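Long-range contacts in protein piwi (PDB 6KR6), which binds piRNAs of 24 to 30 nucleotides and uses them as an argonaute-family protein to repress transposable elements in Drosophila: residues A[646-651]-A[687-692]; A[99-104]-A[141-146]; A[272-277]-A[307-312]; A[432-437]-A[563-568]. All coordinates share one frame; numbering follows the deposited sequence.

Interaction 1: residues A[646-651]-A[687-692]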
loop_
_atom_site.group_PDB
_atom_site.type_symbol
_atom_site.label_atom_id
_atom_site.label_comp_id
_atom_site.label_asym_id
_atom_site.label_seq_id
_atom_site.Cartn_x
_atom_site.Cartn_y
_atom_site.Cartn_z
ATOM N N ARG A 646 9.235 -21.418 16.718
ATOM C CA ARG A 646 9.340 -20.699 15.456
ATOM C C ARG A 646 8.425 -19.482 15.492
ATOM O O ARG A 646 7.369 -19.501 16.132
ATOM C CB ARG A 646 8.963 -21.595 14.264
ATOM C CG ARG A 646 9.349 -23.059 14.426
ATOM C CD ARG A 646 8.716 -23.917 13.341
ATOM N NE ARG A 646 8.680 -25.331 13.706
ATOM C CZ ARG A 646 9.585 -26.228 13.328
ATOM N NH1 ARG A 646 10.604 -25.862 12.564
ATOM N NH2 ARG A 646 9.467 -27.492 13.711
ATOM N N ILE A 647 8.838 -18.421 14.802
ATOM C CA ILE A 647 8.072 -17.182 14.725
ATOM C C ILE A 647 8.077 -16.697 13.283
ATOM O O ILE A 647 9.145 -16.555 12.676
ATOM C CB ILE A 647 8.636 -16.092 15.659
ATOM C CG1 ILE A 647 8.558 -16.535 17.121
ATOM C CG2 ILE A 647 7.881 -14.787 15.474
ATOM C CD1 ILE A 647 8.907 -15.438 18.107
ATOM N N VAL A 648 6.889 -16.438 12.740
ATOM C CA VAL A 648 6.725 -15.857 11.411
ATOM C C VAL A 648 6.093 -14.484 11.592
ATOM O O VAL A 648 4.927 -14.371 11.992
ATOM C CB VAL A 648 5.876 -16.748 10.494
ATOM C CG1 VAL A 648 5.671 -16.073 9.146
ATOM C CG2 VAL A 648 6.538 -18.104 10.313
ATOM N N PHE A 649 6.863 -13.441 11.299
ATOM C CA PHE A 649 6.453 -12.057 11.496
ATOM C C PHE A 649 6.059 -11.468 10.148
ATOM O O PHE A 649 6.883 -11.417 9.229
ATOM C CB PHE A 649 7.595 -11.257 12.124
ATOM C CG PHE A 649 7.196 -9.900 12.636
ATOM C CD1 PHE A 649 7.001 -8.842 11.767
ATOM C CD2 PHE A 649 7.053 -9.674 13.994
ATOM C CE1 PHE A 649 6.646 -7.593 12.239
ATOM C CE2 PHE A 649 6.702 -8.423 14.471
ATOM C CZ PHE A 649 6.498 -7.383 13.592
ATOM N N TYR A 650 4.809 -11.023 10.031
ATOM C CA TYR A 650 4.307 -10.384 8.817
ATOM C C TYR A 650 4.197 -8.885 9.058
ATOM O O TYR A 650 3.504 -8.449 9.985
ATOM C CB TYR A 650 2.958 -10.971 8.399
ATOM C CG TYR A 650 3.057 -12.370 7.836
ATOM C CD1 TYR A 650 3.759 -12.619 6.664
ATOM C CD2 TYR A 650 2.441 -13.439 8.470
ATOM C CE1 TYR A 650 3.850 -13.897 6.143
ATOM C CE2 TYR A 650 2.526 -14.720 7.957
ATOM C CZ TYR A 650 3.232 -14.943 6.794
ATOM O OH TYR A 650 3.318 -16.217 6.282
ATOM N N ARG A 651 4.878 -8.103 8.223
ATOM C CA ARG A 651 5.004 -6.662 8.397
ATOM C C ARG A 651 4.306 -5.939 7.253
ATOM O O ARG A 651 4.544 -6.248 6.080
ATOM C CB ARG A 651 6.481 -6.262 8.464
ATOM C CG ARG A 651 6.738 -4.804 8.797
ATOM C CD ARG A 651 6.098 -4.405 10.115
ATOM N NE ARG A 651 6.738 -3.227 10.693
ATOM C CZ ARG A 651 6.508 -1.979 10.299
ATOM N NH1 ARG A 651 7.137 -0.969 10.885
ATOM N NH2 ARG A 651 5.652 -1.738 9.315
ATOM N N GLN A 687 13.861 -19.782 15.744
ATOM C CA GLN A 687 13.840 -19.611 14.299
ATOM C C GLN A 687 12.883 -18.486 13.933
ATOM O O GLN A 687 11.719 -18.486 14.345
ATOM C CB GLN A 687 13.420 -20.914 13.619
ATOM C CG GLN A 687 14.361 -22.081 13.880
ATOM C CD GLN A 687 13.912 -23.358 13.195
ATOM O OE1 GLN A 687 12.722 -23.563 12.956
ATOM N NE2 GLN A 687 14.867 -24.224 12.870
ATOM N N LEU A 688 13.377 -17.521 13.160
ATOM C CA LEU A 688 12.636 -16.302 12.864
ATOM C C LEU A 688 12.542 -16.091 11.362
ATOM O O LEU A 688 13.543 -16.212 10.649
ATOM C CB LEU A 688 13.300 -15.087 13.520
ATOM C CG LEU A 688 12.782 -13.717 13.076
ATOM C CD1 LEU A 688 11.337 -13.512 13.511
ATOM C CD2 LEU A 688 13.672 -12.602 13.601
ATOM N N ALA A 689 11.338 -15.775 10.890
ATOM C CA ALA A 689 11.102 -15.338 9.519
ATOM C C ALA A 689 10.458 -13.961 9.574
ATOM O O ALA A 689 9.402 -13.792 10.191
ATOM C CB ALA A 689 10.208 -16.321 8.762
ATOM N N TYR A 690 11.099 -12.981 8.944
ATOM C CA TYR A 690 10.607 -11.608 8.903
ATOM C C TYR A 690 10.236 -11.292 7.461
ATOM O O TYR A 690 11.112 -11.206 6.593
ATOM C CB TYR A 690 11.659 -10.635 9.432
ATOM C CG TYR A 690 11.151 -9.225 9.622
ATOM C CD1 TYR A 690 11.173 -8.313 8.578
ATOM C CD2 TYR A 690 10.650 -8.806 10.849
ATOM C CE1 TYR A 690 10.710 -7.021 8.747
ATOM C CE2 TYR A 690 10.185 -7.515 11.029
ATOM C CZ TYR A 690 10.217 -6.627 9.974
ATOM O OH TYR A 690 9.756 -5.340 10.140
ATOM N N ILE A 691 8.942 -11.118 7.207
ATOM C CA ILE A 691 8.416 -10.924 5.862
ATOM C C ILE A 691 7.683 -9.592 5.811
ATOM O O ILE A 691 6.849 -9.303 6.678
ATOM C CB ILE A 691 7.482 -12.074 5.450
ATOM C CG1 ILE A 691 8.165 -13.420 5.688
ATOM C CG2 ILE A 691 7.077 -11.939 3.994
ATOM C CD1 ILE A 691 7.264 -14.596 5.433
ATOM N N VAL A 692 7.988 -8.789 4.797
ATOM C CA VAL A 692 7.320 -7.515 4.569
ATOM C C VAL A 692 6.236 -7.734 3.523
ATOM O O VAL A 692 6.522 -8.181 2.405
ATOM C CB VAL A 692 8.311 -6.430 4.123
ATOM C CG1 VAL A 692 7.593 -5.105 3.952
ATOM C CG2 VAL A 692 9.445 -6.304 5.128
#
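The rings of F649 and Y690 lie side by side on neighbouring strands, their planes only 13° apart but slid so far that they scarcely overlap, with centroids 5.1 Å apart. Their nearest atoms are F649 CD1 and Y690 CE2, at 3.5 Å. The register puts both residues on one face of the sheet, and their nearly equal first torsions, CG trans to the backbone N (chi1 -168° and -171°), let the rings run alongside each other. R651 continues this row: its CD lies in the plane of the F649 ring, at the edge, while its CG rests 3.3 Å from Y690 OH. From there the polar ends turn to a shared partner, E666 of helix 659-680, which forms a salt bridge with R651 NH1 and a hydrogen bond with Y690 OH. I647, L688 and V692 complete this face, and the same helix covers L688, Y690 and V692. On the opposite face the Y650 ring runs alongside I691, CE1 meeting I691 CD1 at 3.6 Å, and the tyrosine hydroxyl is hydrogen-bonded to T761; helix 754-764 packs there against V648, A689 and I691. Between the two layers the backbones pair in register through five hydrogen bonds, the middle one from F649 N to A689 O at 2.8 Å. Strand 575-584 flanks 646-651 on its other edge. Two parallel strands joined through helix 659-680 make the beta-alpha-beta crossover of the RNase H-like fold of the Piwi domain, and strand 646-652 ends in D652, an active-site residue by similarity, which binds zinc here together with D581.

Interaction 2: residues A[99-104]-A[141-146]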
loop_
_atom_site.group_PDB
_atom_site.type_symbol
_atom_site.label_atom_id
_atom_site.label_comp_id
_atom_site.label_asym_id
_atom_site.label_seq_id
_atom_site.Cartn_x
_atom_site.Cartn_y
_atom_site.Cartn_z
ATOM N N MET A 99 29.634 20.197 -22.359
ATOM C CA MET A 99 28.683 19.301 -23.006
ATOM C C MET A 99 28.517 19.652 -24.477
ATOM O O MET A 99 28.516 18.766 -25.337
ATOM C CB MET A 99 27.337 19.354 -22.284
ATOM C CG MET A 99 27.406 18.932 -20.828
ATOM S SD MET A 99 25.783 18.858 -20.054
ATOM C CE MET A 99 24.954 17.699 -21.141
ATOM N N GLY A 100 28.393 20.944 -24.784
ATOM C CA GLY A 100 28.321 21.354 -26.182
ATOM C C GLY A 100 29.596 21.049 -26.951
ATOM O O GLY A 100 29.554 20.614 -28.111
ATOM N N VAL A 101 30.749 21.265 -26.313
ATOM C CA VAL A 101 32.030 21.023 -26.967
ATOM C C VAL A 101 32.183 19.546 -27.312
ATOM O O VAL A 101 32.677 19.194 -28.390
ATOM C CB VAL A 101 33.181 21.528 -26.077
ATOM C CG1 VAL A 101 34.496 20.878 -26.471
ATOM C CG2 VAL A 101 33.288 23.042 -26.171
ATOM N N LEU A 102 31.752 18.660 -26.412
ATOM C CA LEU A 102 31.799 17.237 -26.733
ATOM C C LEU A 102 30.736 16.874 -27.766
ATOM O O LEU A 102 30.967 16.014 -28.624
ATOM C CB LEU A 102 31.637 16.394 -25.465
ATOM C CG LEU A 102 32.616 15.220 -25.315
ATOM C CD1 LEU A 102 32.280 14.396 -24.088
ATOM C CD2 LEU A 102 32.641 14.337 -26.553
ATOM N N SER A 103 29.568 17.524 -27.706
ATOM C CA SER A 103 28.531 17.297 -28.707
ATOM C C SER A 103 28.999 17.651 -30.109
ATOM O O SER A 103 28.449 17.132 -31.087
ATOM C CB SER A 103 27.279 18.106 -28.361
ATOM O OG SER A 103 27.489 19.487 -28.600
ATOM N N ASN A 104 29.988 18.543 -30.222
ATOM C CA ASN A 104 30.574 18.861 -31.523
ATOM C C ASN A 104 31.038 17.626 -32.292
ATOM O O ASN A 104 31.105 17.667 -33.524
ATOM C CB ASN A 104 31.759 19.810 -31.343
ATOM C CG ASN A 104 31.508 21.176 -31.944
ATOM O OD1 ASN A 104 31.301 22.154 -31.227
ATOM N ND2 ASN A 104 31.535 21.253 -33.270
ATOM N N ILE A 141 39.104 28.363 -30.829
ATOM C CA ILE A 141 40.188 27.923 -29.957
ATOM C C ILE A 141 40.405 26.431 -30.155
ATOM O O ILE A 141 39.456 25.640 -30.107
ATOM C CB ILE A 141 39.876 28.247 -28.486
ATOM C CG1 ILE A 141 40.780 27.443 -27.547
ATOM C CG2 ILE A 141 38.415 27.985 -28.175
ATOM C CD1 ILE A 141 42.234 27.852 -27.590
ATOM N N GLU A 142 41.656 26.045 -30.387
ATOM C CA GLU A 142 42.009 24.636 -30.503
ATOM C C GLU A 142 41.856 23.968 -29.143
ATOM O O GLU A 142 42.643 24.217 -28.225
ATOM C CB GLU A 142 43.433 24.491 -31.030
ATOM N N TYR A 143 40.837 23.127 -29.007
ATOM C CA TYR A 143 40.621 22.350 -27.798
ATOM C C TYR A 143 41.018 20.900 -28.042
ATOM O O TYR A 143 40.822 20.364 -29.140
ATOM C CB TYR A 143 39.162 22.431 -27.325
ATOM C CG TYR A 143 38.130 21.887 -28.295
ATOM C CD1 TYR A 143 37.869 20.525 -28.373
ATOM C CD2 TYR A 143 37.399 22.738 -29.109
ATOM C CE1 TYR A 143 36.927 20.026 -29.250
ATOM C CE2 TYR A 143 36.451 22.246 -29.987
ATOM C CZ TYR A 143 36.220 20.891 -30.053
ATOM O OH TYR A 143 35.278 20.399 -30.926
ATOM N N LYS A 144 41.588 20.282 -27.009
ATOM C CA LYS A 144 42.015 18.885 -27.030
ATOM C C LYS A 144 41.275 18.150 -25.916
ATOM O O LYS A 144 41.633 18.265 -24.739
ATOM C CB LYS A 144 43.529 18.772 -26.868
ATOM N N ILE A 145 40.247 17.399 -26.292
ATOM C CA ILE A 145 39.448 16.639 -25.338
ATOM C C ILE A 145 40.153 15.319 -25.053
ATOM O O ILE A 145 40.405 14.526 -25.968
ATOM C CB ILE A 145 38.031 16.396 -25.875
ATOM C CG1 ILE A 145 37.430 17.687 -26.428
ATOM C CG2 ILE A 145 37.144 15.832 -24.792
ATOM C CD1 ILE A 145 36.023 17.514 -26.956
ATOM N N SER A 146 40.467 15.079 -23.784
ATOM C CA SER A 146 41.123 13.849 -23.349
ATOM C C SER A 146 40.060 12.928 -22.760
ATOM O O SER A 146 39.634 13.107 -21.617
ATOM C CB SER A 146 42.223 14.152 -22.337
ATOM O OG SER A 146 42.809 12.959 -21.846
#
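V101 points one methyl straight at the tyrosine across from it: CG1 stands 3.7 Å above the plane of the Y143 ring, over its centre and 13° off the normal, a CH-pi contact. The two side chains slide past each other in opposite directions, with the methyl over the ring. The CG of Y143 lies between the backbone N and the carbonyl carbon (chi1 62°), the position in which the ring face meets V101; the hydroxyl end lies near N104, with 3.6 Å from N104 CB to Y143 OH. Helix 95-103 thus lies across one face of the antiparallel sheet of the N-terminal domain, the short segment axes perpendicular and 10.4 Å apart at closest approach. I145, two residues on from Y143 and on the same side of the strand, brings its extended chain up beside the valine, with CD1 3.7 Å from V101 CG1. I145 CD1 also lies 4.4 Å from L102 CG, and L102 touches V86 and F115 as well. V86 and F88 of the adjoining strand 82-88 lie next to I145 in the sheet, where F88 touches V101 and V86 touches L102; no hydrogen bond crosses between the two segments.

Interaction 3: residues A[272-277]-A[307-312]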
loop_
_atom_site.group_PDB
_atom_site.type_symbol
_atom_site.label_atom_id
_atom_site.label_comp_id
_atom_site.label_asym_id
_atom_site.label_seq_id
_atom_site.Cartn_x
_atom_site.Cartn_y
_atom_site.Cartn_z
ATOM N N VAL A 272 1.973 36.789 3.427
ATOM C CA VAL A 272 1.389 37.240 2.172
ATOM C C VAL A 272 1.742 38.711 1.999
ATOM O O VAL A 272 1.360 39.552 2.824
ATOM C CB VAL A 272 -0.133 37.007 2.116
ATOM C CG1 VAL A 272 -0.725 36.950 3.518
ATOM C CG2 VAL A 272 -0.825 38.065 1.258
ATOM N N ASP A 273 2.511 39.006 0.955
ATOM C CA ASP A 273 2.923 40.360 0.610
ATOM C C ASP A 273 1.822 40.989 -0.237
ATOM O O ASP A 273 1.618 40.602 -1.394
ATOM C CB ASP A 273 4.252 40.329 -0.140
ATOM C CG ASP A 273 4.945 41.675 -0.173
ATOM O OD1 ASP A 273 4.268 42.706 0.030
ATOM O OD2 ASP A 273 6.172 41.701 -0.407
ATOM N N PHE A 274 1.096 41.942 0.351
ATOM C CA PHE A 274 0.101 42.710 -0.384
ATOM C C PHE A 274 0.717 43.847 -1.186
ATOM O O PHE A 274 0.040 44.412 -2.051
ATOM C CB PHE A 274 -0.950 43.274 0.577
ATOM C CG PHE A 274 -1.704 42.223 1.342
ATOM C CD1 PHE A 274 -2.747 41.529 0.751
ATOM C CD2 PHE A 274 -1.377 41.936 2.658
ATOM C CE1 PHE A 274 -3.444 40.563 1.454
ATOM C CE2 PHE A 274 -2.070 40.971 3.366
ATOM C CZ PHE A 274 -3.106 40.285 2.763
ATOM N N GLY A 275 1.976 44.194 -0.922
ATOM C CA GLY A 275 2.671 45.232 -1.650
ATOM C C GLY A 275 3.304 44.798 -2.950
ATOM O O GLY A 275 3.953 45.612 -3.613
ATOM N N GLN A 276 3.141 43.535 -3.337
ATOM C CA GLN A 276 3.669 43.031 -4.594
ATOM C C GLN A 276 2.549 42.393 -5.405
ATOM O O GLN A 276 1.560 41.898 -4.854
ATOM C CB GLN A 276 4.799 42.012 -4.378
ATOM C CG GLN A 276 6.089 42.611 -3.837
ATOM C CD GLN A 276 7.293 41.722 -4.080
ATOM O OE1 GLN A 276 7.272 40.853 -4.953
ATOM N NE2 GLN A 276 8.353 41.935 -3.310
ATOM N N THR A 277 2.721 42.413 -6.718
ATOM C CA THR A 277 1.757 41.912 -7.686
ATOM C C THR A 277 2.477 41.017 -8.677
ATOM O O THR A 277 3.711 40.966 -8.698
ATOM C CB THR A 277 1.072 43.081 -8.415
ATOM O OG1 THR A 277 2.065 43.918 -9.018
ATOM C CG2 THR A 277 0.238 43.904 -7.444
ATOM N N ASN A 307 -4.002 41.950 -9.790
ATOM C CA ASN A 307 -4.116 42.652 -8.519
ATOM C C ASN A 307 -3.885 41.758 -7.307
ATOM O O ASN A 307 -3.833 42.272 -6.183
ATOM C CB ASN A 307 -5.497 43.310 -8.403
ATOM N N GLN A 308 -3.739 40.450 -7.501
ATOM C CA GLN A 308 -3.612 39.534 -6.380
ATOM C C GLN A 308 -2.287 39.743 -5.649
ATOM O O GLN A 308 -1.296 40.171 -6.248
ATOM C CB GLN A 308 -3.719 38.090 -6.864
ATOM C CG GLN A 308 -2.731 37.730 -7.965
ATOM C CD GLN A 308 -2.959 36.336 -8.512
ATOM O OE1 GLN A 308 -3.183 35.391 -7.757
ATOM N NE2 GLN A 308 -2.919 36.203 -9.833
ATOM N N PRO A 309 -2.249 39.458 -4.336
ATOM C CA PRO A 309 -0.985 39.570 -3.594
ATOM C C PRO A 309 -0.039 38.420 -3.908
ATOM O O PRO A 309 -0.315 37.615 -4.799
ATOM C CB PRO A 309 -1.439 39.545 -2.132
ATOM C CG PRO A 309 -2.687 38.729 -2.156
ATOM C CD PRO A 309 -3.368 39.063 -3.460
ATOM N N LEU A 310 1.088 38.341 -3.198
ATOM C CA LEU A 310 2.056 37.271 -3.397
ATOM C C LEU A 310 2.205 36.463 -2.116
ATOM O O LEU A 310 2.168 37.020 -1.017
ATOM C CB LEU A 310 3.417 37.831 -3.820
ATOM C CG LEU A 310 3.707 37.940 -5.318
ATOM C CD1 LEU A 310 2.665 38.785 -6.031
ATOM C CD2 LEU A 310 5.092 38.515 -5.527
ATOM N N LEU A 311 2.373 35.151 -2.246
ATOM C CA LEU A 311 2.609 34.300 -1.088
ATOM C C LEU A 311 4.113 34.124 -0.921
ATOM O O LEU A 311 4.787 33.656 -1.841
ATOM C CB LEU A 311 1.918 32.946 -1.253
ATOM C CG LEU A 311 0.449 32.952 -1.686
ATOM C CD1 LEU A 311 -0.060 31.530 -1.855
ATOM C CD2 LEU A 311 -0.416 33.720 -0.698
ATOM N N ILE A 312 4.647 34.510 0.234
ATOM C CA ILE A 312 6.078 34.410 0.496
ATOM C C ILE A 312 6.311 33.237 1.441
ATOM O O ILE A 312 5.757 33.196 2.550
ATOM C CB ILE A 312 6.654 35.720 1.060
ATOM C CG1 ILE A 312 7.926 35.459 1.874
ATOM C CG2 ILE A 312 5.615 36.470 1.866
ATOM C CD1 ILE A 312 9.175 35.321 1.030
#
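D273 and L310 face each other as a hydrogen-bonded antiparallel pair, and each satisfies both main-chain groups of the other. D273 N donates a hydrogen bond to L310 O at 2.8 Å, arriving in the carbonyl plane. The return bond, L310 N to D273 O at 2.9 Å, is straighter at the hydrogen (171°), though its donor is tilted 25° from the carbonyl plane. L310 O receives a second, softer contact from V272 CA. The carboxylate of D273 is used within its own segment: OD1 accepts from G275 N at 2.9 Å, an Asx turn that bends the chain where the strand stops. The amide of Q308 finds its partners beyond the contact, OE1 accepting from E333 N and NE2 donating to D305 O, while T277 N donates to S280 OG. Apolar groups fill in around these bonds. The P309 ring lies alongside V272 and F274, its CB 3.7 Å from F274 CD1, and V272 CG2 sits over one face of the phenylalanine ring toward the rim. On the other side the L310 and Q276 side chains cross at about a right angle, L310 CD2 lying 3.7 Å from Q276 CB, and F291 of helix 291-298 touches both residues. With strand 329-330 bonded to the far edge of 310-312, this is a small three-stranded antiparallel sheet of the PAZ domain, in which strand 271-273 forms an outer edge.

Interaction 4: residues A[432-437]-A[563-568]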
loop_
_atom_site.group_PDB
_atom_site.type_symbol
_atom_site.label_atom_id
_atom_site.label_comp_id
_atom_site.label_asym_id
_atom_site.label_seq_id
_atom_site.Cartn_x
_atom_site.Cartn_y
_atom_site.Cartn_z
ATOM N N GLN A 432 -23.382 -27.029 9.245
ATOM C CA GLN A 432 -22.041 -27.331 9.733
ATOM C C GLN A 432 -21.822 -26.551 11.021
ATOM O O GLN A 432 -22.347 -25.446 11.186
ATOM C CB GLN A 432 -20.968 -26.985 8.693
ATOM C CG GLN A 432 -19.537 -27.257 9.138
ATOM C CD GLN A 432 -19.325 -28.691 9.582
ATOM O OE1 GLN A 432 -19.137 -28.963 10.767
ATOM N NE2 GLN A 432 -19.350 -29.617 8.631
ATOM N N ARG A 433 -21.049 -27.136 11.934
ATOM C CA ARG A 433 -20.850 -26.591 13.268
ATOM C C ARG A 433 -19.467 -25.964 13.394
ATOM O O ARG A 433 -18.497 -26.435 12.796
ATOM C CB ARG A 433 -21.026 -27.676 14.334
ATOM N N MET A 434 -19.383 -24.902 14.195
ATOM C CA MET A 434 -18.132 -24.175 14.351
ATOM C C MET A 434 -17.118 -24.988 15.155
ATOM O O MET A 434 -17.463 -25.896 15.916
ATOM C CB MET A 434 -18.376 -22.820 15.017
ATOM C CG MET A 434 -18.774 -21.730 14.038
ATOM S SD MET A 434 -18.908 -20.088 14.772
ATOM C CE MET A 434 -20.360 -20.291 15.800
ATOM N N LEU A 435 -15.841 -24.635 14.976
ATOM C CA LEU A 435 -14.753 -25.396 15.585
ATOM C C LEU A 435 -14.783 -25.292 17.105
ATOM O O LEU A 435 -14.867 -26.306 17.809
ATOM C CB LEU A 435 -13.408 -24.910 15.046
ATOM C CG LEU A 435 -12.193 -25.690 15.550
ATOM C CD1 LEU A 435 -12.089 -27.025 14.831
ATOM C CD2 LEU A 435 -10.910 -24.887 15.398
ATOM N N THR A 436 -14.690 -24.076 17.632
ATOM C CA THR A 436 -14.658 -23.844 19.070
ATOM C C THR A 436 -15.875 -23.020 19.460
ATOM O O THR A 436 -16.094 -21.933 18.914
ATOM C CB THR A 436 -13.368 -23.132 19.489
ATOM O OG1 THR A 436 -12.252 -23.746 18.840
ATOM C CG2 THR A 436 -13.175 -23.228 20.991
ATOM N N THR A 437 -16.661 -23.540 20.398
ATOM C CA THR A 437 -17.852 -22.882 20.892
ATOM C C THR A 437 -17.864 -22.940 22.411
ATOM O O THR A 437 -17.559 -23.987 22.991
ATOM C CB THR A 437 -19.123 -23.547 20.341
ATOM O OG1 THR A 437 -19.014 -23.683 18.919
ATOM C CG2 THR A 437 -20.353 -22.713 20.669
ATOM N N TYR A 563 -13.501 -17.324 20.596
ATOM C CA TYR A 563 -13.531 -18.721 20.194
ATOM C C TYR A 563 -13.294 -18.824 18.692
ATOM O O TYR A 563 -13.337 -17.831 17.962
ATOM C CB TYR A 563 -14.855 -19.379 20.603
ATOM C CG TYR A 563 -15.008 -19.493 22.106
ATOM C CD1 TYR A 563 -15.470 -18.423 22.862
ATOM C CD2 TYR A 563 -14.670 -20.664 22.772
ATOM C CE1 TYR A 563 -15.599 -18.520 24.233
ATOM C CE2 TYR A 563 -14.796 -20.771 24.143
ATOM C CZ TYR A 563 -15.260 -19.696 24.869
ATOM O OH TYR A 563 -15.388 -19.799 26.234
ATOM N N THR A 564 -13.043 -20.049 18.237
ATOM C CA THR A 564 -12.502 -20.284 16.905
ATOM C C THR A 564 -13.563 -20.881 15.992
ATOM O O THR A 564 -14.050 -21.989 16.264
ATOM C CB THR A 564 -11.293 -21.210 16.995
ATOM O OG1 THR A 564 -10.409 -20.739 18.021
ATOM C CG2 THR A 564 -10.548 -21.237 15.684
ATOM N N PRO A 565 -13.952 -20.197 14.911
ATOM C CA PRO A 565 -14.950 -20.791 14.003
ATOM C C PRO A 565 -14.394 -21.912 13.145
ATOM O O PRO A 565 -15.095 -22.904 12.907
ATOM C CB PRO A 565 -15.403 -19.596 13.149
ATOM C CG PRO A 565 -14.985 -18.390 13.913
ATOM C CD PRO A 565 -13.728 -18.774 14.622
ATOM N N TRP A 566 -13.164 -21.782 12.654
ATOM C CA TRP A 566 -12.555 -22.820 11.834
ATOM C C TRP A 566 -11.039 -22.727 11.961
ATOM O O TRP A 566 -10.503 -21.832 12.621
ATOM C CB TRP A 566 -13.019 -22.717 10.375
ATOM C CG TRP A 566 -12.601 -21.461 9.653
ATOM C CD1 TRP A 566 -11.369 -21.185 9.130
ATOM C CD2 TRP A 566 -13.425 -20.328 9.347
ATOM N NE1 TRP A 566 -11.372 -19.949 8.532
ATOM C CE2 TRP A 566 -12.623 -19.402 8.651
ATOM C CE3 TRP A 566 -14.761 -20.002 9.602
ATOM C CZ2 TRP A 566 -13.109 -18.176 8.208
ATOM C CZ3 TRP A 566 -15.242 -18.785 9.161
ATOM C CH2 TRP A 566 -14.418 -17.888 8.472
ATOM N N MET A 567 -10.345 -23.662 11.313
ATOM C CA MET A 567 -8.896 -23.758 11.419
ATOM C C MET A 567 -8.351 -24.413 10.156
ATOM O O MET A 567 -9.072 -25.098 9.426
ATOM C CB MET A 567 -8.491 -24.534 12.687
ATOM C CG MET A 567 -6.992 -24.791 12.900
ATOM S SD MET A 567 -5.913 -23.346 12.812
ATOM C CE MET A 567 -6.771 -22.182 13.859
ATOM N N ILE A 568 -7.072 -24.172 9.898
ATOM C CA ILE A 568 -6.383 -24.714 8.743
ATOM C C ILE A 568 -5.530 -25.893 9.196
ATOM O O ILE A 568 -5.178 -26.027 10.372
ATOM C CB ILE A 568 -5.529 -23.620 8.057
ATOM C CG1 ILE A 568 -4.929 -24.115 6.740
ATOM C CG2 ILE A 568 -4.435 -23.131 8.995
ATOM C CD1 ILE A 568 -5.951 -24.597 5.754
#
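L435 carries its CG trans to the backbone N (chi1 -177°), and this lays its CD2 between T564 and M567, 3.7 Å from T564 CG2 and 3.7 Å from M567 CB. T436 adopts chi1 -45°, which leaves its methyl trans to the backbone N and aims it at Y563. There CG2 meets the ring at its edge, in the ring plane, 3.5 Å from CD2, with the two side chains roughly perpendicular. M434 takes another course: its bent chain runs across P565, and SD ends 3.9 Å from P565 CB. Two backbone bonds hold these pieces together, and they differ in geometry. T436 N meets T564 O in the carbonyl plane at 2.6 Å, whereas L435 N reaches P565 O at 2.8 Å from well above that plane, with an angle of 120° at the oxygen. Neither segment is a regular strand here, and the bonds come from consecutive amides rather than alternate ones. Helix 546-560 lies beside both segments: N558 ND2 donates to T436 O, and I555 and C559 touch P565. T564 OG1 is hydrogen-bonded to S606 O, and the W566 ring packs edge-to-face with W425 and Y769. P565 is about 8 Å, between side chains, from Q556 and from L810, which bind zinc here and by similarity a magnesium ion. Both hydrogen bonds across the contact run main chain to main chain, and the side chains meet mostly through carbon and the M434 sulfur, so the two segments are joined near the Q556-L810 metal site without any charged side chain bridging them.

In the fold
Interaction 1 is a buried contact, and the one nearest the middle of the chain, held by regular parallel-strand bonds and rings. Interaction 4 lies about 26 Å away, centre to centre, without touching it, and trades that regularity for two backbone hydrogen bonds between largely irregular segments. Interactions 2 and 3 belong to outlying lobes, the N-terminal and PAZ domains, with centres 47 Å apart. Interaction 2 is buried and mostly apolar, helix against sheet, with no hydrogen bond across its segments, whereas interaction 3 is a partly exposed sheet edge and turn depending on main-chain pairing. No helix or strand is common to any two of the contacts.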